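Local coordinates for protein peptidase M42 (Thaumarchaeota archaeon SCGC AB-539-E09, PDB 5DS0) that probably removes amino acids from the N-terminal ends of peptides as a cobalt-binding, dodecameric TET aminopeptidase of the M42 family, at residues V232-D243 and P313-I324; V42-T50 and R219-V228. All coordinates share one frame; numbering follows the deposited sequence.

Overall arrangement
Contact 1 lies near the middle of the chain and contact 2 nearer its outside, and their chemistry differs accordingly. Contact 1 is buried and pairs two parallel strands of the mixed sheet, one of which carries a cobalt ligand. Contact 2, its centre about 20 Å from that of contact 1, is also largely buried and joins a beta hairpin of the same sheet to helix 219-228. That helix is followed, after a short link, by strand 232-240; contact 2 closes before contact 1 opens. Contact 1 rests on a ladder of backbone bonds and aliphatic packing; contact 2 has no backbone bond between its segments and centres on the carboxylate of D44, with a little aliphatic packing at its ends.

Contact 1: V232-D243 and P313-I324; sequences VALVLEVDIAGD and PSVVITIPTRHI. With CO (cobalt (II) ion), chain T.
A233 opens the pairing: its N donates to P313 O and its O accepts from V315 N, which sets a parallel ladder that V235, E237 and D239 repeat. On one face L234 lies alongside V315, the two pointing the same way with CD2 and CG1 3.8 Å apart. On the other, V235 and V316 meet, and both touch A302 of helix 302-305. L236, back on the first face, sets its CD2 beside CB of I317. E237 bends at chi2 (-66°), which turns its carboxylate away from strand 314-322 to chelate a cobalt ion, with OE2 at 2.2 Å and OE1 at 2.5 Å from the metal. OE1 also takes the N-H of V238 on its anti lone pair, so the backbone steadies the ligand. H66 and D180 also bind this cobalt, and E214 belongs to the same site. These are neighbouring parallel strands of the mixed sheet, consistent with a metal-dependent aminopeptidase. V238 reaches tip to tip with I324, CG2 to CG2, while its CG1 rests on T321 OG1. That hydroxyl donates to I319 O, whose other donor, D239 N, comes from the opposite face of the carbonyl plane. D239 OD2 receives the T318 hydroxyl, OG1 to OD2 2.7 Å, on the anti side, tilted 22° from the carboxylate plane, and S293 is a further partner. Beyond the last ladder bond, A241 N to T321 O, the CB of A241 packs on CG of R322. The extended R322 chain ends side-on against D243, whose OD2 lies in the guanidinium plane, 2.8 Å from NH2 and 3.0 Å from NE. D243 is poorly ordered, however, which leaves this grip less certain. D139 of the second subunit forms a salt bridge with R322 NH1.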
loop_
_atom_site.group_PDB
_atom_site.type_symbol
_atom_site.label_atom_id
_atom_site.label_comp_id
_atom_site.label_asym_id
_atom_site.label_seq_id
_atom_site.Cartn_x
_atom_site.Cartn_y
_atom_site.Cartn_z
ATOM N N VAL C 232 14.841 -22.303 -48.676
ATOM C CA VAL C 232 15.557 -21.479 -47.718
ATOM C C VAL C 232 14.903 -20.098 -47.694
ATOM O O VAL C 232 14.405 -19.629 -48.719
ATOM C CB VAL C 232 17.056 -21.368 -48.084
ATOM C CG1 VAL C 232 17.228 -20.897 -49.506
ATOM C CG2 VAL C 232 17.799 -20.433 -47.146
ATOM N N ALA C 233 14.933 -19.432 -46.541
ATOM C CA ALA C 233 14.281 -18.138 -46.408
ATOM C C ALA C 233 15.162 -17.067 -45.778
ATOM O O ALA C 233 15.812 -17.303 -44.766
ATOM C CB ALA C 233 13.008 -18.300 -45.607
ATOM N N LEU C 234 15.140 -15.875 -46.369
ATOM C CA LEU C 234 15.795 -14.703 -45.804
ATOM C C LEU C 234 14.723 -13.688 -45.472
ATOM O O LEU C 234 14.142 -13.090 -46.359
ATOM C CB LEU C 234 16.753 -14.081 -46.795
ATOM C CG LEU C 234 17.810 -14.984 -47.407
ATOM C CD1 LEU C 234 18.643 -14.180 -48.398
ATOM C CD2 LEU C 234 18.694 -15.605 -46.336
ATOM N N VAL C 235 14.427 -13.516 -44.195
ATOM C CA VAL C 235 13.431 -12.554 -43.795
ATOM C C VAL C 235 14.110 -11.249 -43.457
ATOM O O VAL C 235 15.092 -11.221 -42.720
ATOM C CB VAL C 235 12.634 -13.063 -42.603
ATOM C CG1 VAL C 235 11.745 -11.968 -42.054
ATOM C CG2 VAL C 235 11.805 -14.252 -43.027
ATOM N N LEU C 236 13.586 -10.167 -44.017
ATOM C CA LEU C 236 14.134 -8.832 -43.796
ATOM C C LEU C 236 13.216 -8.070 -42.888
ATOM O O LEU C 236 12.024 -7.995 -43.138
ATOM C CB LEU C 236 14.262 -8.102 -45.110
ATOM C CG LEU C 236 15.229 -8.838 -46.025
ATOM C CD1 LEU C 236 14.973 -8.595 -47.504
ATOM C CD2 LEU C 236 16.633 -8.441 -45.664
ATOM N N GLU C 237 13.765 -7.546 -41.809
ATOM C CA GLU C 237 12.984 -6.866 -40.791
ATOM C C GLU C 237 13.782 -5.669 -40.295
ATOM O O GLU C 237 14.892 -5.412 -40.761
ATOM C CB GLU C 237 12.682 -7.800 -39.615
ATOM C CG GLU C 237 11.264 -8.353 -39.538
ATOM C CD GLU C 237 10.136 -7.340 -39.272
ATOM O OE1 GLU C 237 10.368 -6.137 -39.093
ATOM O OE2 GLU C 237 8.979 -7.797 -39.211
ATOM N N VAL C 238 13.195 -4.944 -39.354
ATOM C CA VAL C 238 13.899 -3.926 -38.638
ATOM C C VAL C 238 14.359 -4.517 -37.311
ATOM O O VAL C 238 13.840 -5.520 -36.861
ATOM C CB VAL C 238 13.011 -2.700 -38.387
ATOM C CG1 VAL C 238 12.677 -2.026 -39.694
ATOM C CG2 VAL C 238 11.751 -3.080 -37.637
ATOM N N ASP C 239 15.361 -3.890 -36.714
ATOM C CA ASP C 239 15.847 -4.258 -35.398
ATOM C C ASP C 239 15.659 -3.034 -34.536
ATOM O O ASP C 239 15.822 -1.903 -35.016
ATOM C CB ASP C 239 17.340 -4.613 -35.463
ATOM C CG ASP C 239 17.693 -5.868 -34.670
ATOM O OD1 ASP C 239 17.143 -6.061 -33.555
ATOM O OD2 ASP C 239 18.543 -6.654 -35.167
ATOM N N ILE C 240 15.284 -3.236 -33.280
ATOM C CA ILE C 240 15.181 -2.128 -32.364
ATOM C C ILE C 240 16.603 -1.692 -32.084
ATOM O O ILE C 240 17.414 -2.486 -31.625
ATOM C CB ILE C 240 14.483 -2.513 -31.054
ATOM C CG1 ILE C 240 13.010 -2.895 -31.289
ATOM C CG2 ILE C 240 14.554 -1.351 -30.077
ATOM C CD1 ILE C 240 12.722 -4.386 -31.196
ATOM N N ALA C 241 16.913 -0.436 -32.380
ATOM C CA ALA C 241 18.270 0.060 -32.239
ATOM C C ALA C 241 18.467 0.670 -30.868
ATOM O O ALA C 241 17.760 1.622 -30.497
ATOM C CB ALA C 241 18.570 1.085 -33.305
ATOM N N GLY C 242 19.437 0.126 -30.128
ATOM C CA GLY C 242 19.773 0.594 -28.778
ATOM C C GLY C 242 20.844 1.666 -28.763
ATOM O O GLY C 242 21.954 1.439 -28.292
ATOM N N ASP C 243 20.505 2.838 -29.296
ATOM C CA ASP C 243 21.442 3.976 -29.356
ATOM C C ASP C 243 21.127 4.977 -28.256
ATOM O O ASP C 243 21.867 5.940 -28.062
ATOM C CB ASP C 243 21.375 4.687 -30.728
ATOM C CG ASP C 243 21.711 3.773 -31.877
ATOM O OD1 ASP C 243 21.805 2.581 -31.617
ATOM O OD2 ASP C 243 21.852 4.203 -33.031
ATOM N N PRO C 313 14.920 -23.909 -43.598
ATOM C CA PRO C 313 15.973 -23.144 -42.933
ATOM C C PRO C 313 15.821 -21.653 -43.223
ATOM O O PRO C 313 15.666 -21.249 -44.375
ATOM C CB PRO C 313 17.270 -23.682 -43.552
ATOM C CG PRO C 313 16.892 -24.900 -44.291
ATOM C CD PRO C 313 15.450 -24.767 -44.659
ATOM N N SER C 314 15.855 -20.843 -42.170
ATOM C CA SER C 314 15.608 -19.418 -42.314
ATOM C C SER C 314 16.475 -18.614 -41.390
ATOM O O SER C 314 16.976 -19.120 -40.384
ATOM C CB SER C 314 14.145 -19.089 -42.009
ATOM O OG SER C 314 13.282 -20.000 -42.661
ATOM N N VAL C 315 16.640 -17.349 -41.745
ATOM C CA VAL C 315 17.426 -16.440 -40.953
ATOM C C VAL C 315 16.832 -15.049 -41.107
ATOM O O VAL C 315 16.306 -14.728 -42.149
ATOM C CB VAL C 315 18.907 -16.515 -41.387
ATOM C CG1 VAL C 315 19.210 -15.591 -42.554
ATOM C CG2 VAL C 315 19.820 -16.222 -40.223
ATOM N N VAL C 316 16.887 -14.243 -40.053
ATOM C CA VAL C 316 16.391 -12.866 -40.135
ATOM C C VAL C 316 17.544 -11.880 -40.235
ATOM O O VAL C 316 18.465 -11.897 -39.429
ATOM C CB VAL C 316 15.543 -12.469 -38.921
ATOM C CG1 VAL C 316 14.981 -11.075 -39.099
ATOM C CG2 VAL C 316 14.413 -13.458 -38.699
ATOM N N ILE C 317 17.468 -11.021 -41.245
ATOM C CA ILE C 317 18.456 -9.982 -41.466
ATOM C C ILE C 317 17.762 -8.653 -41.269
ATOM O O ILE C 317 16.685 -8.447 -41.803
ATOM C CB ILE C 317 19.020 -10.070 -42.877
ATOM C CG1 ILE C 317 19.868 -11.335 -42.995
ATOM C CG2 ILE C 317 19.861 -8.846 -43.187
ATOM C CD1 ILE C 317 20.197 -11.754 -44.415
ATOM N N THR C 318 18.399 -7.740 -40.545
ATOM C CA THR C 318 17.706 -6.548 -40.063
ATOM C C THR C 318 18.409 -5.245 -40.355
ATOM O O THR C 318 19.633 -5.197 -40.445
ATOM C CB THR C 318 17.524 -6.594 -38.534
ATOM O OG1 THR C 318 18.810 -6.625 -37.902
ATOM C CG2 THR C 318 16.731 -7.824 -38.120
ATOM N N ILE C 319 17.624 -4.190 -40.516
ATOM C CA ILE C 319 18.147 -2.832 -40.529
ATOM C C ILE C 319 17.831 -2.158 -39.194
ATOM O O ILE C 319 16.665 -1.994 -38.840
ATOM C CB ILE C 319 17.551 -1.985 -41.663
ATOM C CG1 ILE C 319 18.007 -2.509 -43.027
ATOM C CG2 ILE C 319 17.994 -0.540 -41.525
ATOM C CD1 ILE C 319 17.038 -3.496 -43.632
ATOM N N PRO C 320 18.871 -1.770 -38.448
ATOM C CA PRO C 320 18.611 -1.105 -37.177
ATOM C C PRO C 320 17.853 0.187 -37.393
ATOM O O PRO C 320 18.255 1.005 -38.229
ATOM C CB PRO C 320 20.004 -0.829 -36.622
ATOM C CG PRO C 320 20.892 -1.807 -37.304
ATOM C CD PRO C 320 20.303 -2.029 -38.660
ATOM N N THR C 321 16.758 0.328 -36.650
ATOM C CA THR C 321 15.811 1.427 -36.794
ATOM C C THR C 321 15.469 1.945 -35.406
ATOM O O THR C 321 15.258 1.165 -34.502
ATOM C CB THR C 321 14.519 0.940 -37.468
ATOM O OG1 THR C 321 14.841 0.359 -38.743
ATOM C CG2 THR C 321 13.529 2.071 -37.659
ATOM N N ARG C 322 15.449 3.260 -35.240
ATOM C CA ARG C 322 15.098 3.872 -33.973
ATOM C C ARG C 322 13.623 4.234 -33.978
ATOM O O ARG C 322 13.106 4.717 -34.975
ATOM C CB ARG C 322 15.919 5.130 -33.748
ATOM C CG ARG C 322 17.425 4.908 -33.733
ATOM C CD ARG C 322 18.141 6.216 -33.435
ATOM N NE ARG C 322 19.601 6.108 -33.335
ATOM C CZ ARG C 322 20.420 7.152 -33.179
ATOM N NH1 ARG C 322 19.937 8.388 -33.100
ATOM N NH2 ARG C 322 21.732 6.978 -33.106
ATOM N N HIS C 323 12.944 3.962 -32.876
ATOM C CA HIS C 323 11.550 4.338 -32.676
ATOM C C HIS C 323 10.549 3.680 -33.636
ATOM O O HIS C 323 9.710 4.358 -34.254
ATOM C CB HIS C 323 11.410 5.863 -32.710
ATOM C CG HIS C 323 12.564 6.582 -32.090
ATOM N ND1 HIS C 323 12.915 6.424 -30.769
ATOM C CD2 HIS C 323 13.459 7.453 -32.616
ATOM C CE1 HIS C 323 13.981 7.160 -30.511
ATOM N NE2 HIS C 323 14.326 7.800 -31.612
ATOM N N ILE C 324 10.617 2.361 -33.742
ATOM C CA ILE C 324 9.625 1.635 -34.528
ATOM C C ILE C 324 8.293 1.583 -33.774
ATOM O O ILE C 324 8.229 1.963 -32.615
ATOM C CB ILE C 324 10.078 0.214 -34.869
ATOM C CG1 ILE C 324 10.306 -0.601 -33.600
ATOM C CG2 ILE C 324 11.345 0.259 -35.697
ATOM C CD1 ILE C 324 10.378 -2.097 -33.849
HETATM CO CO CO T . 7.991 -5.975 -38.456
#

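Contact 2: V42-T50 and R219-V228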
loop_
_atom_site.group_PDB
_atom_site.type_symbol
_atom_site.label_atom_id
_atom_site.label_comp_id
_atom_site.label_asym_id
_atom_site.label_seq_id
_atom_site.Cartn_x
_atom_site.Cartn_y
_atom_site.Cartn_z
ATOM N N VAL C 42 3.187 -13.652 -58.279
ATOM C CA VAL C 42 2.164 -14.496 -57.662
ATOM C C VAL C 42 1.664 -13.816 -56.398
ATOM O O VAL C 42 2.383 -13.033 -55.774
ATOM C CB VAL C 42 2.669 -15.928 -57.331
ATOM C CG1 VAL C 42 3.159 -16.626 -58.589
ATOM C CG2 VAL C 42 3.769 -15.920 -56.277
ATOM N N VAL C 43 0.439 -14.143 -56.004
ATOM C CA VAL C 43 -0.170 -13.535 -54.833
ATOM C C VAL C 43 -0.746 -14.596 -53.892
ATOM O O VAL C 43 -0.987 -15.730 -54.292
ATOM C CB VAL C 43 -1.266 -12.512 -55.249
ATOM C CG1 VAL C 43 -0.719 -11.535 -56.289
ATOM C CG2 VAL C 43 -2.510 -13.213 -55.769
ATOM N N ASP C 44 -0.948 -14.233 -52.629
ATOM C CA ASP C 44 -1.807 -15.031 -51.764
ATOM C C ASP C 44 -3.156 -14.318 -51.659
ATOM O O ASP C 44 -3.304 -13.162 -52.099
ATOM C CB ASP C 44 -1.127 -15.378 -50.409
ATOM C CG ASP C 44 -0.992 -14.189 -49.453
ATOM O OD1 ASP C 44 -1.658 -13.149 -49.652
ATOM O OD2 ASP C 44 -0.217 -14.311 -48.476
ATOM N N LYS C 45 -4.138 -14.994 -51.083
ATOM C CA LYS C 45 -5.481 -14.447 -51.026
ATOM C C LYS C 45 -5.673 -13.445 -49.884
ATOM O O LYS C 45 -6.708 -12.796 -49.799
ATOM C CB LYS C 45 -6.503 -15.579 -50.947
ATOM C CG LYS C 45 -6.400 -16.518 -52.140
ATOM C CD LYS C 45 -7.657 -17.332 -52.322
ATOM C CE LYS C 45 -7.523 -18.300 -53.475
ATOM N NZ LYS C 45 -8.703 -19.199 -53.506
ATOM N N LEU C 46 -4.684 -13.316 -49.017
ATOM C CA LEU C 46 -4.711 -12.282 -48.000
ATOM C C LEU C 46 -4.259 -10.923 -48.534
ATOM O O LEU C 46 -4.557 -9.898 -47.923
ATOM C CB LEU C 46 -3.848 -12.690 -46.805
ATOM C CG LEU C 46 -4.569 -13.438 -45.679
ATOM C CD1 LEU C 46 -5.481 -14.540 -46.191
ATOM C CD2 LEU C 46 -3.569 -14.015 -44.686
ATOM N N GLY C 47 -3.554 -10.909 -49.658
ATOM C CA GLY C 47 -3.073 -9.663 -50.238
ATOM C C GLY C 47 -1.564 -9.544 -50.388
ATOM O O GLY C 47 -1.084 -8.511 -50.836
ATOM N N SER C 48 -0.804 -10.574 -50.005
ATOM C CA SER C 48 0.650 -10.574 -50.212
ATOM C C SER C 48 0.943 -10.706 -51.687
ATOM O O SER C 48 0.391 -11.583 -52.345
ATOM C CB SER C 48 1.339 -11.743 -49.505
ATOM O OG SER C 48 0.936 -11.871 -48.154
ATOM N N VAL C 49 1.790 -9.826 -52.210
ATOM C CA VAL C 49 2.296 -10.005 -53.569
ATOM C C VAL C 49 3.774 -10.443 -53.508
ATOM O O VAL C 49 4.549 -9.994 -52.663
ATOM C CB VAL C 49 2.102 -8.787 -54.525
ATOM C CG1 VAL C 49 0.742 -8.069 -54.441
ATOM C CG2 VAL C 49 3.157 -7.771 -54.242
ATOM N N THR C 50 4.135 -11.318 -54.436
ATOM C CA THR C 50 5.425 -11.958 -54.467
ATOM C C THR C 50 5.992 -11.888 -55.892
ATOM O O THR C 50 5.326 -12.246 -56.851
ATOM C CB THR C 50 5.296 -13.438 -54.026
ATOM O OG1 THR C 50 4.603 -13.528 -52.766
ATOM C CG2 THR C 50 6.668 -14.100 -53.908
ATOM N N ARG C 219 0.406 -13.413 -40.370
ATOM C CA ARG C 219 -0.640 -14.097 -41.110
ATOM C C ARG C 219 -0.290 -14.287 -42.580
ATOM O O ARG C 219 -0.425 -15.375 -43.106
ATOM C CB ARG C 219 -1.973 -13.368 -40.921
ATOM C CG ARG C 219 -2.414 -13.386 -39.469
ATOM C CD ARG C 219 -3.796 -12.814 -39.267
ATOM N NE ARG C 219 -4.138 -12.756 -37.840
ATOM C CZ ARG C 219 -5.012 -11.907 -37.298
ATOM N NH1 ARG C 219 -5.663 -11.009 -38.045
ATOM N NH2 ARG C 219 -5.243 -11.945 -35.997
ATOM N N GLY C 220 0.161 -13.230 -43.234
ATOM C CA GLY C 220 0.532 -13.309 -44.646
ATOM C C GLY C 220 1.746 -14.179 -44.919
ATOM O O GLY C 220 1.834 -14.802 -45.971
ATOM N N ALA C 221 2.674 -14.240 -43.965
ATOM C CA ALA C 221 3.819 -15.140 -44.061
ATOM C C ALA C 221 3.415 -16.617 -44.167
ATOM O O ALA C 221 3.999 -17.368 -44.936
ATOM C CB ALA C 221 4.706 -14.952 -42.851
ATOM N N GLN C 222 2.442 -17.039 -43.360
ATOM C CA GLN C 222 1.991 -18.434 -43.348
ATOM C C GLN C 222 1.441 -18.849 -44.702
ATOM O O GLN C 222 1.814 -19.886 -45.239
ATOM C CB GLN C 222 0.922 -18.634 -42.284
ATOM C CG GLN C 222 0.582 -20.088 -42.025
ATOM C CD GLN C 222 -0.452 -20.248 -40.922
ATOM O OE1 GLN C 222 -0.380 -19.567 -39.892
ATOM N NE2 GLN C 222 -1.427 -21.131 -41.131
ATOM N N THR C 223 0.576 -18.004 -45.251
ATOM C CA THR C 223 -0.083 -18.260 -46.516
ATOM C C THR C 223 0.831 -18.074 -47.726
ATOM O O THR C 223 0.706 -18.806 -48.715
ATOM C CB THR C 223 -1.322 -17.368 -46.674
ATOM O OG1 THR C 223 -0.950 -15.999 -46.513
ATOM C CG2 THR C 223 -2.405 -17.739 -45.629
ATOM N N THR C 224 1.763 -17.131 -47.658
ATOM C CA THR C 224 2.772 -16.967 -48.716
ATOM C C THR C 224 3.778 -18.126 -48.732
ATOM O O THR C 224 4.167 -18.601 -49.798
ATOM C CB THR C 224 3.527 -15.628 -48.580
ATOM O OG1 THR C 224 2.681 -14.569 -49.037
ATOM C CG2 THR C 224 4.803 -15.627 -49.413
ATOM N N ALA C 225 4.181 -18.591 -47.557
ATOM C CA ALA C 225 5.022 -19.766 -47.455
ATOM C C ALA C 225 4.358 -20.995 -48.098
ATOM O O ALA C 225 5.032 -21.798 -48.764
ATOM C CB ALA C 225 5.340 -20.059 -46.000
ATOM N N HIS C 226 3.050 -21.148 -47.880
ATOM C CA HIS C 226 2.296 -22.229 -48.504
ATOM C C HIS C 226 2.379 -22.146 -50.031
ATOM O O HIS C 226 2.613 -23.157 -50.701
ATOM C CB HIS C 226 0.830 -22.227 -48.052
ATOM C CG HIS C 226 -0.015 -23.241 -48.763
ATOM N ND1 HIS C 226 -0.100 -24.559 -48.359
ATOM C CD2 HIS C 226 -0.791 -23.135 -49.870
ATOM C CE1 HIS C 226 -0.888 -25.220 -49.190
ATOM N NE2 HIS C 226 -1.322 -24.380 -50.113
ATOM N N VAL C 227 2.174 -20.952 -50.577
ATOM C CA VAL C 227 2.184 -20.754 -52.028
ATOM C C VAL C 227 3.555 -21.075 -52.641
ATOM O O VAL C 227 3.634 -21.718 -53.679
ATOM C CB VAL C 227 1.765 -19.309 -52.395
ATOM C CG1 VAL C 227 2.099 -18.984 -53.845
ATOM C CG2 VAL C 227 0.279 -19.099 -52.119
ATOM N N VAL C 228 4.629 -20.661 -51.966
ATOM C CA VAL C 228 5.974 -20.709 -52.544
ATOM C C VAL C 228 6.699 -22.047 -52.367
ATOM O O VAL C 228 7.415 -22.462 -53.274
ATOM C CB VAL C 228 6.843 -19.594 -51.959
ATOM C CG1 VAL C 228 8.280 -19.709 -52.442
ATOM C CG2 VAL C 228 6.270 -18.239 -52.330
#
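D44 meets the helix through OD2, which lies 2.7 Å from T223 OG1 and accepts a hydrogen bond from T224 OG1 at 3.0 Å. A second bond to OD2 comes from S48 OG within the hairpin, also 2.7 Å long, and both donors approach from the same face of the carboxylate, well above its plane. With chi1 at 72°, CG sits between the backbone N and the carbonyl carbon, folding the carboxylate back over its own turn. There OD1 accepts from S48 N at 2.7 Å and, weakly, from the N-H groups of L46 and G47. This is the type I turn D44-G47 of a beta hairpin, closed by D44 N to S48 O, and its aspartate fastens the margin of the sheet to helix 219-228. S48 OG accepts in addition from V212 N, whereas T50 OG1 is hydrogen-bonded to S209 OG and lies 4.0 Å from T224 CG2. Apolar groups flank the polar centre: L46 CD2 comes within 4.0 Å of T223 CG2, with CB of R219 beside it, while at the other end V42 CG2 meets V227 CG1 at 4.3 Å.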